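Local coordinates for AclR protein (Streptomyces galilaeus, PDB 2GEY), which is a putative hydroxylase of the SnoaL-like family that probably acts in the biosynthesis of aromatic polyketide antibiotics, at residues 8-13 and 73-78; 27-32 and 46-51; 97-102 and 127-132. One frame throughout, in Å; residues are numbered along the deposited sequence.

Contact 1 of 3, residues 8-13 and 73-78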
ATOM      1  N   ALA A   8      19.313 -10.855  -2.129  1.00 24.72           N
ATOM      2  CA  ALA A   8      20.013 -11.341  -0.935  1.00 24.88           C
ATOM      3  C   ALA A   8      20.442 -10.190  -0.036  1.00 25.01           C
ATOM      4  O   ALA A   8      20.294 -10.263   1.187  1.00 25.36           O
ATOM      5  CB  ALA A   8      21.212 -12.199  -1.326  1.00 25.00           C
ATOM      6  N   LEU A   9      20.968  -9.112  -0.621  1.00 24.76           N
ATOM      7  CA  LEU A   9      21.375  -7.956   0.187  1.00 24.84           C
ATOM      8  C   LEU A   9      20.167  -7.324   0.880  1.00 24.49           C
ATOM      9  O   LEU A   9      20.224  -6.978   2.059  1.00 24.30           O
ATOM     10  CB  LEU A   9      22.110  -6.921  -0.663  1.00 24.82           C
ATOM     11  CG  LEU A   9      23.519  -7.354  -1.092  1.00 25.78           C
ATOM     12  CD1 LEU A   9      24.034  -6.472  -2.214  1.00 27.84           C
ATOM     13  CD2 LEU A   9      24.474  -7.355   0.110  1.00 25.82           C
ATOM     14  N   CYS A  10      19.056  -7.205   0.164  1.00 24.72           N
ATOM     15  CA  CYS A  10      17.822  -6.679   0.777  1.00 25.06           C
ATOM     16  C   CYS A  10      17.347  -7.551   1.941  1.00 25.18           C
ATOM     17  O   CYS A  10      16.884  -7.049   2.965  1.00 25.11           O
ATOM     18  CB  CYS A  10      16.718  -6.544  -0.272  1.00 24.83           C
ATOM     19  SG  CYS A  10      17.061  -5.234  -1.460  1.00 27.30           S
ATOM     20  N   LEU A  11      17.476  -8.855   1.798  1.00 25.16           N
ATOM     21  CA  LEU A  11      17.075  -9.751   2.876  1.00 25.24           C
ATOM     22  C   LEU A  11      18.028  -9.671   4.066  1.00 25.51           C
ATOM     23  O   LEU A  11      17.634  -9.943   5.199  1.00 25.14           O
ATOM     24  CB  LEU A  11      16.920 -11.174   2.351  1.00 25.07           C
ATOM     25  CG  LEU A  11      15.772 -11.340   1.343  1.00 25.50           C
ATOM     26  CD1 LEU A  11      15.738 -12.750   0.822  1.00 27.88           C
ATOM     27  CD2 LEU A  11      14.419 -10.990   1.972  1.00 26.80           C
ATOM     28  N   GLU A  12      19.266  -9.249   3.824  1.00 26.03           N
ATOM     29  CA  GLU A  12      20.185  -8.967   4.928  1.00 26.14           C
ATOM     30  C   GLU A  12      19.774  -7.727   5.702  1.00 25.87           C
ATOM     31  O   GLU A  12      19.932  -7.666   6.929  1.00 26.14           O
ATOM     32  CB  GLU A  12      21.633  -8.858   4.431  1.00 27.15           C
ATOM     33  CG  GLU A  12      22.218 -10.201   4.013  1.00 29.50           C
ATOM     34  CD  GLU A  12      22.029 -11.266   5.062  1.00 36.70           C
ATOM     35  OE1 GLU A  12      22.737 -11.221   6.095  1.00 41.40           O
ATOM     36  OE2 GLU A  12      21.147 -12.138   4.869  1.00 41.96           O
ATOM     37  N   MET A  13      19.254  -6.736   4.988  1.00 25.56           N
ATOM     38  CA  MET A  13      18.688  -5.556   5.614  1.00 25.89           C
ATOM     39  C   MET A  13      17.445  -5.915   6.444  1.00 24.81           C
ATOM     40  O   MET A  13      17.299  -5.449   7.565  1.00 24.33           O
ATOM     41  CB  MET A  13      18.390  -4.497   4.554  1.00 25.82           C
ATOM     42  CG  MET A  13      19.641  -4.007   3.864  1.00 27.64           C
ATOM     43  SD  MET A  13      19.283  -2.901   2.483  1.00 31.40           S
ATOM     44  CE  MET A  13      19.150  -1.350   3.329  1.00 33.06           C
ATOM     45  N   ASP A  73      18.086  -2.800 -11.764  1.00 25.49           N
ATOM     46  CA  ASP A  73      18.864  -2.487 -10.551  1.00 25.65           C
ATOM     47  C   ASP A  73      17.990  -2.282  -9.305  1.00 25.29           C
ATOM     48  O   ASP A  73      18.478  -1.795  -8.271  1.00 25.47           O
ATOM     49  CB  ASP A  73      19.759  -1.256 -10.793  1.00 25.79           C
ATOM     50  CG  ASP A  73      18.997  -0.044 -11.344  1.00 26.54           C
ATOM     51  OD1 ASP A  73      17.759  -0.103 -11.530  1.00 25.63           O
ATOM     52  OD2 ASP A  73      19.663   0.986 -11.621  1.00 28.39           O
ATOM     53  N   ARG A  74      16.721  -2.684  -9.391  1.00 24.73           N
ATOM     54  CA  ARG A  74      15.769  -2.470  -8.319  1.00 24.94           C
ATOM     55  C   ARG A  74      15.290  -3.766  -7.665  1.00 24.14           C
ATOM     56  O   ARG A  74      15.275  -4.831  -8.288  1.00 23.29           O
ATOM     57  CB  ARG A  74      14.564  -1.700  -8.853  1.00 24.93           C
ATOM     58  CG  ARG A  74      14.877  -0.266  -9.230  1.00 26.29           C
ATOM     59  CD  ARG A  74      13.646   0.466  -9.743  1.00 28.21           C
ATOM     60  NE  ARG A  74      13.253  -0.007 -11.068  1.00 31.55           N
ATOM     61  CZ  ARG A  74      12.046  -0.468 -11.420  1.00 32.83           C
ATOM     62  NH1 ARG A  74      11.036  -0.534 -10.566  1.00 33.31           N
ATOM     63  NH2 ARG A  74      11.851  -0.864 -12.667  1.00 33.21           N
ATOM     64  N   VAL A  75      14.881  -3.640  -6.406  1.00 23.94           N
ATOM     65  CA  VAL A  75      14.248  -4.717  -5.656  1.00 23.90           C
ATOM     66  C   VAL A  75      13.059  -4.111  -4.906  1.00 24.00           C
ATOM     67  O   VAL A  75      13.158  -2.980  -4.415  1.00 23.84           O
ATOM     68  CB  VAL A  75      15.218  -5.361  -4.645  1.00 23.98           C
ATOM     69  CG1 VAL A  75      14.539  -6.532  -3.913  1.00 24.07           C
ATOM     70  CG2 VAL A  75      16.500  -5.823  -5.335  1.00 24.57           C
ATOM     71  N   ALA A  76      11.953  -4.848  -4.831  1.00 23.81           N
ATOM     72  CA  ALA A  76      10.780  -4.436  -4.051  1.00 23.84           C
ATOM     73  C   ALA A  76      10.355  -5.570  -3.118  1.00 23.95           C
ATOM     74  O   ALA A  76      10.312  -6.741  -3.526  1.00 24.52           O
ATOM     75  CB  ALA A  76       9.627  -4.056  -4.967  1.00 24.16           C
ATOM     76  N   LEU A  77      10.036  -5.212  -1.879  1.00 23.83           N
ATOM     77  CA  LEU A  77       9.643  -6.173  -0.859  1.00 24.73           C
ATOM     78  C   LEU A  77       8.307  -5.743  -0.301  1.00 24.32           C
ATOM     79  O   LEU A  77       8.155  -4.588   0.104  1.00 25.05           O
ATOM     80  CB  LEU A  77      10.646  -6.212   0.287  1.00 24.96           C
ATOM     81  CG  LEU A  77      12.064  -6.634  -0.113  1.00 26.58           C
ATOM     82  CD1 LEU A  77      12.869  -5.417  -0.527  1.00 28.80           C
ATOM     83  CD2 LEU A  77      12.736  -7.334   1.035  1.00 27.10           C
ATOM     84  N   ARG A  78       7.361  -6.664  -0.278  1.00 24.39           N
ATOM     85  CA  ARG A  78       6.093  -6.458   0.402  1.00 24.82           C
ATOM     86  C   ARG A  78       6.231  -7.125   1.769  1.00 24.91           C
ATOM     87  O   ARG A  78       6.473  -8.335   1.863  1.00 24.50           O
ATOM     88  CB  ARG A  78       4.938  -7.064  -0.398  1.00 24.74           C
ATOM     89  CG  ARG A  78       3.575  -6.855   0.262  1.00 24.93           C
ATOM     90  CD  ARG A  78       2.417  -7.100  -0.697  1.00 25.90           C
ATOM     91  NE  ARG A  78       2.525  -8.390  -1.379  1.00 26.34           N
ATOM     92  CZ  ARG A  78       2.117  -9.551  -0.879  1.00 26.24           C
ATOM     93  NH1 ARG A  78       1.553  -9.626   0.306  1.00 26.85           N
ATOM     94  NH2 ARG A  78       2.266 -10.652  -1.585  1.00 28.60           N
TER

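Contact 2 of 3, residues 27-32 and 46-51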
ATOM      1  N   LYS A  27      24.435   0.491   6.834  1.00 26.51           N
ATOM      2  CA  LYS A  27      25.733   0.164   6.217  1.00 27.20           C
ATOM      3  C   LYS A  27      25.611  -0.120   4.716  1.00 27.02           C
ATOM      4  O   LYS A  27      26.604  -0.071   3.991  1.00 27.04           O
ATOM      5  CB  LYS A  27      26.389  -1.026   6.918  1.00 27.43           C
ATOM      6  CG  LYS A  27      25.673  -2.334   6.743  1.00 29.03           C
ATOM      7  CD  LYS A  27      26.295  -3.430   7.590  1.00 29.89           C
ATOM      8  CE  LYS A  27      27.563  -3.963   6.986  1.00 32.85           C
ATOM      9  NZ  LYS A  27      27.992  -5.220   7.672  1.00 34.42           N
ATOM     10  N   HIS A  28      24.399  -0.427   4.261  1.00 26.67           N
ATOM     11  CA  HIS A  28      24.152  -0.727   2.851  1.00 27.00           C
ATOM     12  C   HIS A  28      23.718   0.493   2.055  1.00 26.94           C
ATOM     13  O   HIS A  28      23.541   0.411   0.835  1.00 26.54           O
ATOM     14  CB  HIS A  28      23.097  -1.817   2.738  1.00 27.62           C
ATOM     15  CG  HIS A  28      23.542  -3.131   3.287  1.00 29.56           C
ATOM     16  ND1 HIS A  28      24.546  -3.875   2.702  1.00 32.16           N
ATOM     17  CD2 HIS A  28      23.150  -3.822   4.384  1.00 30.60           C
ATOM     18  CE1 HIS A  28      24.729  -4.983   3.400  1.00 33.21           C
ATOM     19  NE2 HIS A  28      23.902  -4.971   4.429  1.00 31.42           N
ATOM     20  N   TRP A  29      23.546   1.624   2.737  1.00 26.17           N
ATOM     21  CA  TRP A  29      23.146   2.853   2.069  1.00 26.52           C
ATOM     22  C   TRP A  29      24.338   3.520   1.430  1.00 26.42           C
ATOM     23  O   TRP A  29      25.409   3.613   2.040  1.00 26.12           O
ATOM     24  CB  TRP A  29      22.554   3.838   3.067  1.00 26.02           C
ATOM     25  CG  TRP A  29      21.258   3.463   3.653  1.00 25.70           C
ATOM     26  CD1 TRP A  29      20.550   2.326   3.453  1.00 25.63           C
ATOM     27  CD2 TRP A  29      20.516   4.244   4.589  1.00 26.58           C
ATOM     28  NE1 TRP A  29      19.391   2.352   4.191  1.00 25.76           N
ATOM     29  CE2 TRP A  29      19.351   3.524   4.903  1.00 26.10           C
ATOM     30  CE3 TRP A  29      20.721   5.493   5.180  1.00 25.98           C
ATOM     31  CZ2 TRP A  29      18.388   4.015   5.795  1.00 26.15           C
ATOM     32  CZ3 TRP A  29      19.764   5.976   6.067  1.00 25.92           C
ATOM     33  CH2 TRP A  29      18.619   5.239   6.366  1.00 25.40           C
ATOM     34  N   SER A  30      24.158   4.015   0.214  1.00 26.71           N
ATOM     35  CA  SER A  30      25.147   4.907  -0.372  1.00 27.58           C
ATOM     36  C   SER A  30      25.215   6.205   0.439  1.00 28.18           C
ATOM     37  O   SER A  30      24.211   6.640   1.005  1.00 28.26           O
ATOM     38  CB  SER A  30      24.785   5.243  -1.817  1.00 27.42           C
ATOM     39  OG  SER A  30      25.554   6.329  -2.301  1.00 28.60           O
ATOM     40  N   PRO A  31      26.394   6.843   0.483  1.00 28.82           N
ATOM     41  CA  PRO A  31      26.468   8.210   1.006  1.00 29.21           C
ATOM     42  C   PRO A  31      25.516   9.181   0.303  1.00 29.46           C
ATOM     43  O   PRO A  31      25.108  10.176   0.899  1.00 30.03           O
ATOM     44  CB  PRO A  31      27.915   8.619   0.724  1.00 29.58           C
ATOM     45  CG  PRO A  31      28.661   7.346   0.605  1.00 29.37           C
ATOM     46  CD  PRO A  31      27.711   6.334   0.064  1.00 29.16           C
ATOM     47  N   ASP A  32      25.174   8.895  -0.951  1.00 29.50           N
ATOM     48  CA  ASP A  32      24.323   9.782  -1.747  1.00 29.38           C
ATOM     49  C   ASP A  32      22.879   9.307  -1.853  1.00 28.75           C
ATOM     50  O   ASP A  32      22.128   9.762  -2.723  1.00 28.68           O
ATOM     51  CB  ASP A  32      24.912   9.927  -3.148  1.00 30.51           C
ATOM     52  CG  ASP A  32      26.351  10.400  -3.123  1.00 33.05           C
ATOM     53  OD1 ASP A  32      26.629  11.439  -2.479  1.00 37.55           O
ATOM     54  OD2 ASP A  32      27.204   9.732  -3.743  1.00 36.97           O
ATOM     55  N   ASP A  46      16.248  12.488   8.993  1.00 30.06           N
ATOM     56  CA  ASP A  46      14.882  12.254   9.443  1.00 29.95           C
ATOM     57  C   ASP A  46      14.528  10.769   9.365  1.00 29.79           C
ATOM     58  O   ASP A  46      13.835  10.249  10.237  1.00 29.16           O
ATOM     59  CB  ASP A  46      13.888  13.085   8.625  1.00 29.94           C
ATOM     60  CG  ASP A  46      13.949  14.578   8.964  1.00 31.05           C
ATOM     61  OD1 ASP A  46      14.752  14.976   9.833  1.00 33.49           O
ATOM     62  OD2 ASP A  46      13.191  15.353   8.357  1.00 32.87           O
ATOM     63  N   MET A  47      15.010  10.095   8.326  1.00 30.02           N
ATOM     64  CA  MET A  47      14.754   8.667   8.165  1.00 29.97           C
ATOM     65  C   MET A  47      15.321   7.885   9.349  1.00 29.68           C
ATOM     66  O   MET A  47      14.625   7.063   9.952  1.00 29.46           O
ATOM     67  CB  MET A  47      15.374   8.169   6.861  1.00 30.33           C
ATOM     68  CG  MET A  47      15.032   6.726   6.513  1.00 31.79           C
ATOM     69  SD  MET A  47      13.262   6.382   6.377  1.00 37.44           S
ATOM     70  CE  MET A  47      12.713   7.765   5.395  1.00 36.23           C
ATOM     71  N   VAL A  48      16.575   8.149   9.694  1.00 29.38           N
ATOM     72  CA  VAL A  48      17.200   7.456  10.819  1.00 29.65           C
ATOM     73  C   VAL A  48      16.449   7.741  12.125  1.00 29.35           C
ATOM     74  O   VAL A  48      16.254   6.839  12.926  1.00 29.09           O
ATOM     75  CB  VAL A  48      18.707   7.792  10.945  1.00 29.85           C
ATOM     76  CG1 VAL A  48      19.288   7.215  12.238  1.00 30.63           C
ATOM     77  CG2 VAL A  48      19.465   7.240   9.740  1.00 30.12           C
ATOM     78  N   LYS A  49      16.011   8.983  12.326  1.00 29.32           N
ATOM     79  CA  LYS A  49      15.214   9.323  13.505  1.00 29.66           C
ATOM     80  C   LYS A  49      13.915   8.531  13.586  1.00 29.05           C
ATOM     81  O   LYS A  49      13.513   8.122  14.674  1.00 28.53           O
ATOM     82  CB  LYS A  49      14.905  10.823  13.554  1.00 30.21           C
ATOM     83  CG  LYS A  49      16.117  11.654  13.866  1.00 31.22           C
ATOM     84  CD  LYS A  49      15.808  13.141  13.868  1.00 31.62           C
ATOM     85  CE  LYS A  49      17.085  13.958  13.883  1.00 32.56           C
ATOM     86  NZ  LYS A  49      16.797  15.414  13.990  1.00 33.93           N
ATOM     87  N   LEU A  50      13.260   8.328  12.444  1.00 28.54           N
ATOM     88  CA  LEU A  50      12.017   7.556  12.399  1.00 28.78           C
ATOM     89  C   LEU A  50      12.297   6.098  12.699  1.00 28.34           C
ATOM     90  O   LEU A  50      11.497   5.423  13.346  1.00 27.91           O
ATOM     91  CB  LEU A  50      11.353   7.663  11.026  1.00 29.14           C
ATOM     92  CG  LEU A  50      10.745   9.022  10.683  1.00 31.00           C
ATOM     93  CD1 LEU A  50      10.396   9.060   9.205  1.00 32.13           C
ATOM     94  CD2 LEU A  50       9.516   9.289  11.544  1.00 32.82           C
ATOM     95  N   MET A  51      13.436   5.613  12.210  1.00 27.97           N
ATOM     96  CA  MET A  51      13.838   4.231  12.452  1.00 28.01           C
ATOM     97  C   MET A  51      14.114   4.021  13.941  1.00 27.54           C
ATOM     98  O   MET A  51      13.633   3.054  14.530  1.00 26.96           O
ATOM     99  CB  MET A  51      15.070   3.879  11.611  1.00 27.63           C
ATOM    100  CG  MET A  51      14.782   3.861  10.115  1.00 28.12           C
ATOM    101  SD  MET A  51      16.266   3.874   9.086  1.00 29.03           S
ATOM    102  CE  MET A  51      16.885   2.221   9.372  1.00 30.92           C
TER

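Contact 3 of 3, residues 97-102 and 127-132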
ATOM      1  N   GLN A  97      -0.220  -3.871  23.687  1.00 31.91           N
ATOM      2  CA  GLN A  97      -1.033  -4.538  22.671  1.00 31.76           C
ATOM      3  C   GLN A  97      -0.161  -5.018  21.531  1.00 30.14           C
ATOM      4  O   GLN A  97       0.790  -4.335  21.155  1.00 29.66           O
ATOM      5  CB  GLN A  97      -2.026  -3.569  22.020  1.00 31.91           C
ATOM      6  CG  GLN A  97      -3.385  -3.442  22.640  1.00 34.54           C
ATOM      7  CD  GLN A  97      -4.403  -2.941  21.617  1.00 35.03           C
ATOM      8  OE1 GLN A  97      -5.403  -3.607  21.343  1.00 40.05           O
ATOM      9  NE2 GLN A  97      -4.123  -1.782  21.014  1.00 38.84           N
ATOM     10  N   ARG A  98      -0.525  -6.153  20.944  1.00 29.13           N
ATOM     11  CA  ARG A  98       0.057  -6.551  19.669  1.00 28.39           C
ATOM     12  C   ARG A  98      -0.493  -5.668  18.554  1.00 27.80           C
ATOM     13  O   ARG A  98      -1.691  -5.371  18.511  1.00 26.73           O
ATOM     14  CB  ARG A  98      -0.239  -8.015  19.356  1.00 28.75           C
ATOM     15  CG  ARG A  98       0.398  -8.999  20.320  1.00 29.28           C
ATOM     16  CD  ARG A  98       1.917  -9.043  20.161  1.00 31.29           C
ATOM     17  NE  ARG A  98       2.293  -9.708  18.918  1.00 31.92           N
ATOM     18  CZ  ARG A  98       3.519  -9.725  18.395  1.00 31.66           C
ATOM     19  NH1 ARG A  98       4.535  -9.094  18.986  1.00 29.71           N
ATOM     20  NH2 ARG A  98       3.722 -10.383  17.264  1.00 31.52           N
ATOM     21  N   VAL A  99       0.387  -5.270  17.641  1.00 26.57           N
ATOM     22  CA  VAL A  99       0.027  -4.407  16.536  1.00 26.38           C
ATOM     23  C   VAL A  99       0.633  -4.958  15.258  1.00 26.06           C
ATOM     24  O   VAL A  99       1.525  -5.813  15.306  1.00 25.23           O
ATOM     25  CB  VAL A  99       0.505  -2.951  16.752  1.00 26.29           C
ATOM     26  CG1 VAL A  99      -0.096  -2.366  18.039  1.00 26.65           C
ATOM     27  CG2 VAL A  99       2.039  -2.858  16.775  1.00 26.29           C
ATOM     28  N   SER A 100       0.140  -4.456  14.133  1.00 25.60           N
ATOM     29  CA  SER A 100       0.652  -4.813  12.817  1.00 25.94           C
ATOM     30  C   SER A 100       0.495  -3.662  11.830  1.00 25.94           C
ATOM     31  O   SER A 100      -0.366  -2.778  11.991  1.00 25.68           O
ATOM     32  CB  SER A 100      -0.060  -6.061  12.280  1.00 26.34           C
ATOM     33  OG  SER A 100      -1.437  -5.788  12.038  1.00 27.87           O
ATOM     34  N   TRP A 101       1.335  -3.673  10.804  1.00 25.14           N
ATOM     35  CA  TRP A 101       1.136  -2.820   9.656  1.00 25.23           C
ATOM     36  C   TRP A 101       1.805  -3.441   8.436  1.00 24.65           C
ATOM     37  O   TRP A 101       2.402  -4.517   8.527  1.00 24.14           O
ATOM     38  CB  TRP A 101       1.584  -1.370   9.930  1.00 25.53           C
ATOM     39  CG  TRP A 101       3.031  -1.143  10.171  1.00 26.01           C
ATOM     40  CD1 TRP A 101       3.963  -0.772   9.253  1.00 26.66           C
ATOM     41  CD2 TRP A 101       3.712  -1.212  11.428  1.00 26.85           C
ATOM     42  NE1 TRP A 101       5.186  -0.625   9.848  1.00 27.43           N
ATOM     43  CE2 TRP A 101       5.061  -0.882  11.188  1.00 27.25           C
ATOM     44  CE3 TRP A 101       3.311  -1.516  12.734  1.00 26.71           C
ATOM     45  CZ2 TRP A 101       6.016  -0.852  12.206  1.00 27.11           C
ATOM     46  CZ3 TRP A 101       4.254  -1.496  13.739  1.00 26.98           C
ATOM     47  CH2 TRP A 101       5.596  -1.165  13.469  1.00 26.85           C
ATOM     48  N   HIS A 102       1.647  -2.793   7.294  1.00 24.53           N
ATOM     49  CA  HIS A 102       2.048  -3.376   6.019  1.00 24.51           C
ATOM     50  C   HIS A 102       2.737  -2.314   5.213  1.00 24.64           C
ATOM     51  O   HIS A 102       2.373  -1.141   5.279  1.00 24.35           O
ATOM     52  CB  HIS A 102       0.820  -3.900   5.272  1.00 24.44           C
ATOM     53  CG  HIS A 102      -0.043  -4.791   6.107  1.00 24.55           C
ATOM     54  ND1 HIS A 102       0.181  -6.145   6.226  1.00 23.57           N
ATOM     55  CD2 HIS A 102      -1.096  -4.510   6.911  1.00 24.28           C
ATOM     56  CE1 HIS A 102      -0.709  -6.663   7.052  1.00 25.48           C
ATOM     57  NE2 HIS A 102      -1.501  -5.694   7.476  1.00 24.91           N
ATOM     58  N   LEU A 127      -3.038   2.445  13.282  1.00 27.01           N
ATOM     59  CA  LEU A 127      -3.800   3.633  13.669  1.00 27.41           C
ATOM     60  C   LEU A 127      -5.082   3.267  14.417  1.00 27.43           C
ATOM     61  O   LEU A 127      -5.473   3.968  15.355  1.00 26.89           O
ATOM     62  CB  LEU A 127      -4.115   4.508  12.455  1.00 27.76           C
ATOM     63  CG  LEU A 127      -2.901   5.164  11.787  1.00 28.52           C
ATOM     64  CD1 LEU A 127      -3.273   5.681  10.400  1.00 29.53           C
ATOM     65  CD2 LEU A 127      -2.328   6.282  12.650  1.00 30.14           C
ATOM     66  N   VAL A 128      -5.716   2.168  14.016  1.00 27.79           N
ATOM     67  CA  VAL A 128      -6.882   1.655  14.731  1.00 28.38           C
ATOM     68  C   VAL A 128      -6.490   1.206  16.147  1.00 28.74           C
ATOM     69  O   VAL A 128      -7.164   1.559  17.119  1.00 28.39           O
ATOM     70  CB  VAL A 128      -7.563   0.509  13.948  1.00 28.32           C
ATOM     71  CG1 VAL A 128      -8.678  -0.132  14.773  1.00 29.07           C
ATOM     72  CG2 VAL A 128      -8.123   1.037  12.644  1.00 28.06           C
ATOM     73  N   ARG A 129      -5.398   0.448  16.261  1.00 29.07           N
ATOM     74  CA  ARG A 129      -4.927  -0.049  17.560  1.00 29.67           C
ATOM     75  C   ARG A 129      -4.542   1.072  18.514  1.00 29.58           C
ATOM     76  O   ARG A 129      -4.735   0.959  19.732  1.00 29.71           O
ATOM     77  CB  ARG A 129      -3.738  -0.996  17.385  1.00 30.59           C
ATOM     78  CG  ARG A 129      -4.112  -2.362  16.863  1.00 33.26           C
ATOM     79  CD  ARG A 129      -4.852  -3.204  17.904  1.00 38.38           C
ATOM     80  NE  ARG A 129      -5.996  -3.858  17.273  1.00 40.98           N
ATOM     81  CZ  ARG A 129      -7.279  -3.517  17.419  1.00 41.69           C
ATOM     82  NH1 ARG A 129      -7.662  -2.531  18.228  1.00 41.88           N
ATOM     83  NH2 ARG A 129      -8.200  -4.199  16.750  1.00 43.33           N
ATOM     84  N   LEU A 130      -4.009   2.157  17.962  1.00 29.16           N
ATOM     85  CA  LEU A 130      -3.638   3.314  18.761  1.00 29.26           C
ATOM     86  C   LEU A 130      -4.792   4.283  19.004  1.00 28.85           C
ATOM     87  O   LEU A 130      -4.599   5.309  19.656  1.00 28.28           O
ATOM     88  CB  LEU A 130      -2.480   4.055  18.100  1.00 29.32           C
ATOM     89  CG  LEU A 130      -1.186   3.247  18.024  1.00 30.92           C
ATOM     90  CD1 LEU A 130      -0.116   4.074  17.394  1.00 31.97           C
ATOM     91  CD2 LEU A 130      -0.739   2.769  19.384  1.00 31.38           C
ATOM     92  N   GLY A 131      -5.976   3.966  18.474  1.00 28.71           N
ATOM     93  CA  GLY A 131      -7.174   4.762  18.711  1.00 28.84           C
ATOM     94  C   GLY A 131      -7.285   6.023  17.873  1.00 28.94           C
ATOM     95  O   GLY A 131      -8.110   6.898  18.172  1.00 28.47           O
ATOM     96  N   LYS A 132      -6.468   6.125  16.828  1.00 28.67           N
ATOM     97  CA  LYS A 132      -6.487   7.289  15.942  1.00 29.20           C
ATOM     98  C   LYS A 132      -7.609   7.175  14.921  1.00 29.34           C
ATOM     99  O   LYS A 132      -8.076   8.184  14.389  1.00 29.45           O
ATOM    100  CB  LYS A 132      -5.157   7.430  15.205  1.00 29.36           C
ATOM    101  CG  LYS A 132      -3.944   7.606  16.102  1.00 29.89           C
ATOM    102  CD  LYS A 132      -4.002   8.917  16.868  1.00 31.08           C
ATOM    103  CE  LYS A 132      -2.630   9.315  17.391  0.50 30.88           C
ATOM    104  NZ  LYS A 132      -1.698   9.629  16.272  0.50 31.72           N
TER

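Contact 1 of 3, residues 8-13 and 73-78
Helix 8-13 runs across strand 74-78 at a signed crossing angle of -43°, and Cys-10 and Val-75 mark the place where the two backbones come nearest. The short axes pass 9.6 Å apart, a spacing bridged by side chains. Only one side of the strand takes part: Val-75 and Leu-77 point at the helix, while Ala-76 between them turns away, where it packs on Met-69 of the second subunit. Cys-10 is the central residue. Its SG lies anti to the carbonyl carbon (chi1 -69°) and settles against the branch point of Val-75, 3.7 Å from CB and equally far from CG1. The CB of the same cysteine meets Leu-77 CD1 at 4.0 Å, so one small side chain touches both strand residues, the sulfur serving one and the methylene the other. From the next residue, the methyl CD2 of Leu-11 reaches CD2 of Leu-77 at 4.1 Å, the two leucines crossing obliquely. Around this patch Leu-107 and Phe-109 also pack on Cys-10, and Ile-68 on Leu-11 and Val-75, so the N-terminal helix rests on three neighbouring strands of the curved sheet, as in the alpha+beta barrel of the NTF2 clan. With no hydrogen bond or charge pair between the segments, helix and strand are joined by apolar contact, the sulfur included.

Contact 2 of 3, residues 27-32 and 46-51
Trp-29 reaches Met-47, Val-48 and Met-51 with the far end of its indole, bridging backbones that stay 11.5 Å apart even at their nearest CA atoms, those of Trp-29 and Val-48. The side chain leaves CB toward helix 46-51 with CG anti to the carbonyl carbon (chi1 -68°), and a chi2 of 3° keeps CD1 on the CA side and swings the six-membered ring away from the backbone. The pyrrole part remains behind: NE1 is neighboured by the methyl CE of Met-13, from the N-terminal helix. Contact with helix 46-51 begins on the six-membered ring, where CZ2 lies 3.9 Å from Met-51 SD. At the outermost atom, CH2, two residues converge, with Met-51 SD at 3.8 Å and Met-47 CG at 3.9 Å. The next atom round the ring, CZ3, is met by the methyl CG2 of Val-48, also at 3.9 Å.

The directions of approach differ. Met-47 crosses the indole at about a right angle and touches it with its CG, for the bends at chi2 and chi3 carry the rest of its chain elsewhere. Met-51 slides past in the opposite sense, and its sulfur, 72° off the normal of the six-membered ring, makes an oblique Met-aromatic contact. Val-48 comes in obliquely. Residues 47, 48 and 51 are spaced one and then three apart, so they share one side of the helix, and together they cradle the end of the indole.

Beyond these partners, His-35 meets Trp-29 ring to ring, edge-to-face. Val-48 also rests on Ile-26 and Met-51 on Ile-25, both of helix 23-26, while Trp-17 of helix 3-18 packs on Met-51, which places the tryptophan where helices 3-18, 23-26 and 44-57 gather beside the curved sheet of the SnoaL-like alpha+beta barrel.

Contact 3 of 3, residues 97-102 and 127-132
Gln-97 and Arg-129 meet through two differently shaped chains: that of the glutamine runs extended beyond CG, while that of the arginine folds at chi2 (-71°) and again at chi3. The straight chain thereby carries its amide over to the last turn of helix 127-129, and the folded one lays its methylenes beside the start of strand 98-102. The helix finishes in a Schellman motif. Gly-131, with positive phi, donates its N to Val-128 O, and Lys-132 N reaches back to Leu-127 O. The carbonyl of Arg-129 takes a weak, bent hydrogen bond from Gln-97 NE2, 3.1 Å long with an angle of only 121° at the hydrogen.

The amide does more than donate that bond. Both NE2 and OE1 of Gln-97 lie 3.5 Å from Arg-129 CD, so the arginine methylene sits against the whole head group. The side chains cross at about a right angle and the amide and guanidinium planes are turned 74° apart; the guanidinium itself goes on to a salt bridge between NH1 and Asp-135 OD2.

The apolar half of the contact falls to Val-99, whose buried side chain also packs on Leu-126. Thus strand 98-110 receives the short helix 124-129 against its early residues, within an alpha+beta barrel of the SnoaL-like family, and the nearby Leu-127 and Lys-132 pack on Leu-133 of the second subunit. Where valine and arginine slide past each other in opposite directions, the methyl CG1 of Val-99 stands 3.9 Å from CB of Arg-129.

From the N terminus, helix 3-18 opens the first loop, which contact 1 closes on strand 74-84. Contact 2 is nested within that loop, joining the region of strand 29-30 to helix 44-57, and it touches contact 1 directly, through Met-13 and Leu-9 on His-28. Contact 3 follows in series, closing a later loop between strand 98-110 and helix 124-129, on the opposite side of the chain's centre. No loops cross. Contacts 1 and 3 do not touch, yet strands 74-84 and 98-110 are neighbours in one sheet, which therefore links the N-terminal helical cluster to the short helix 124-129; both contacts also meet the second subunit.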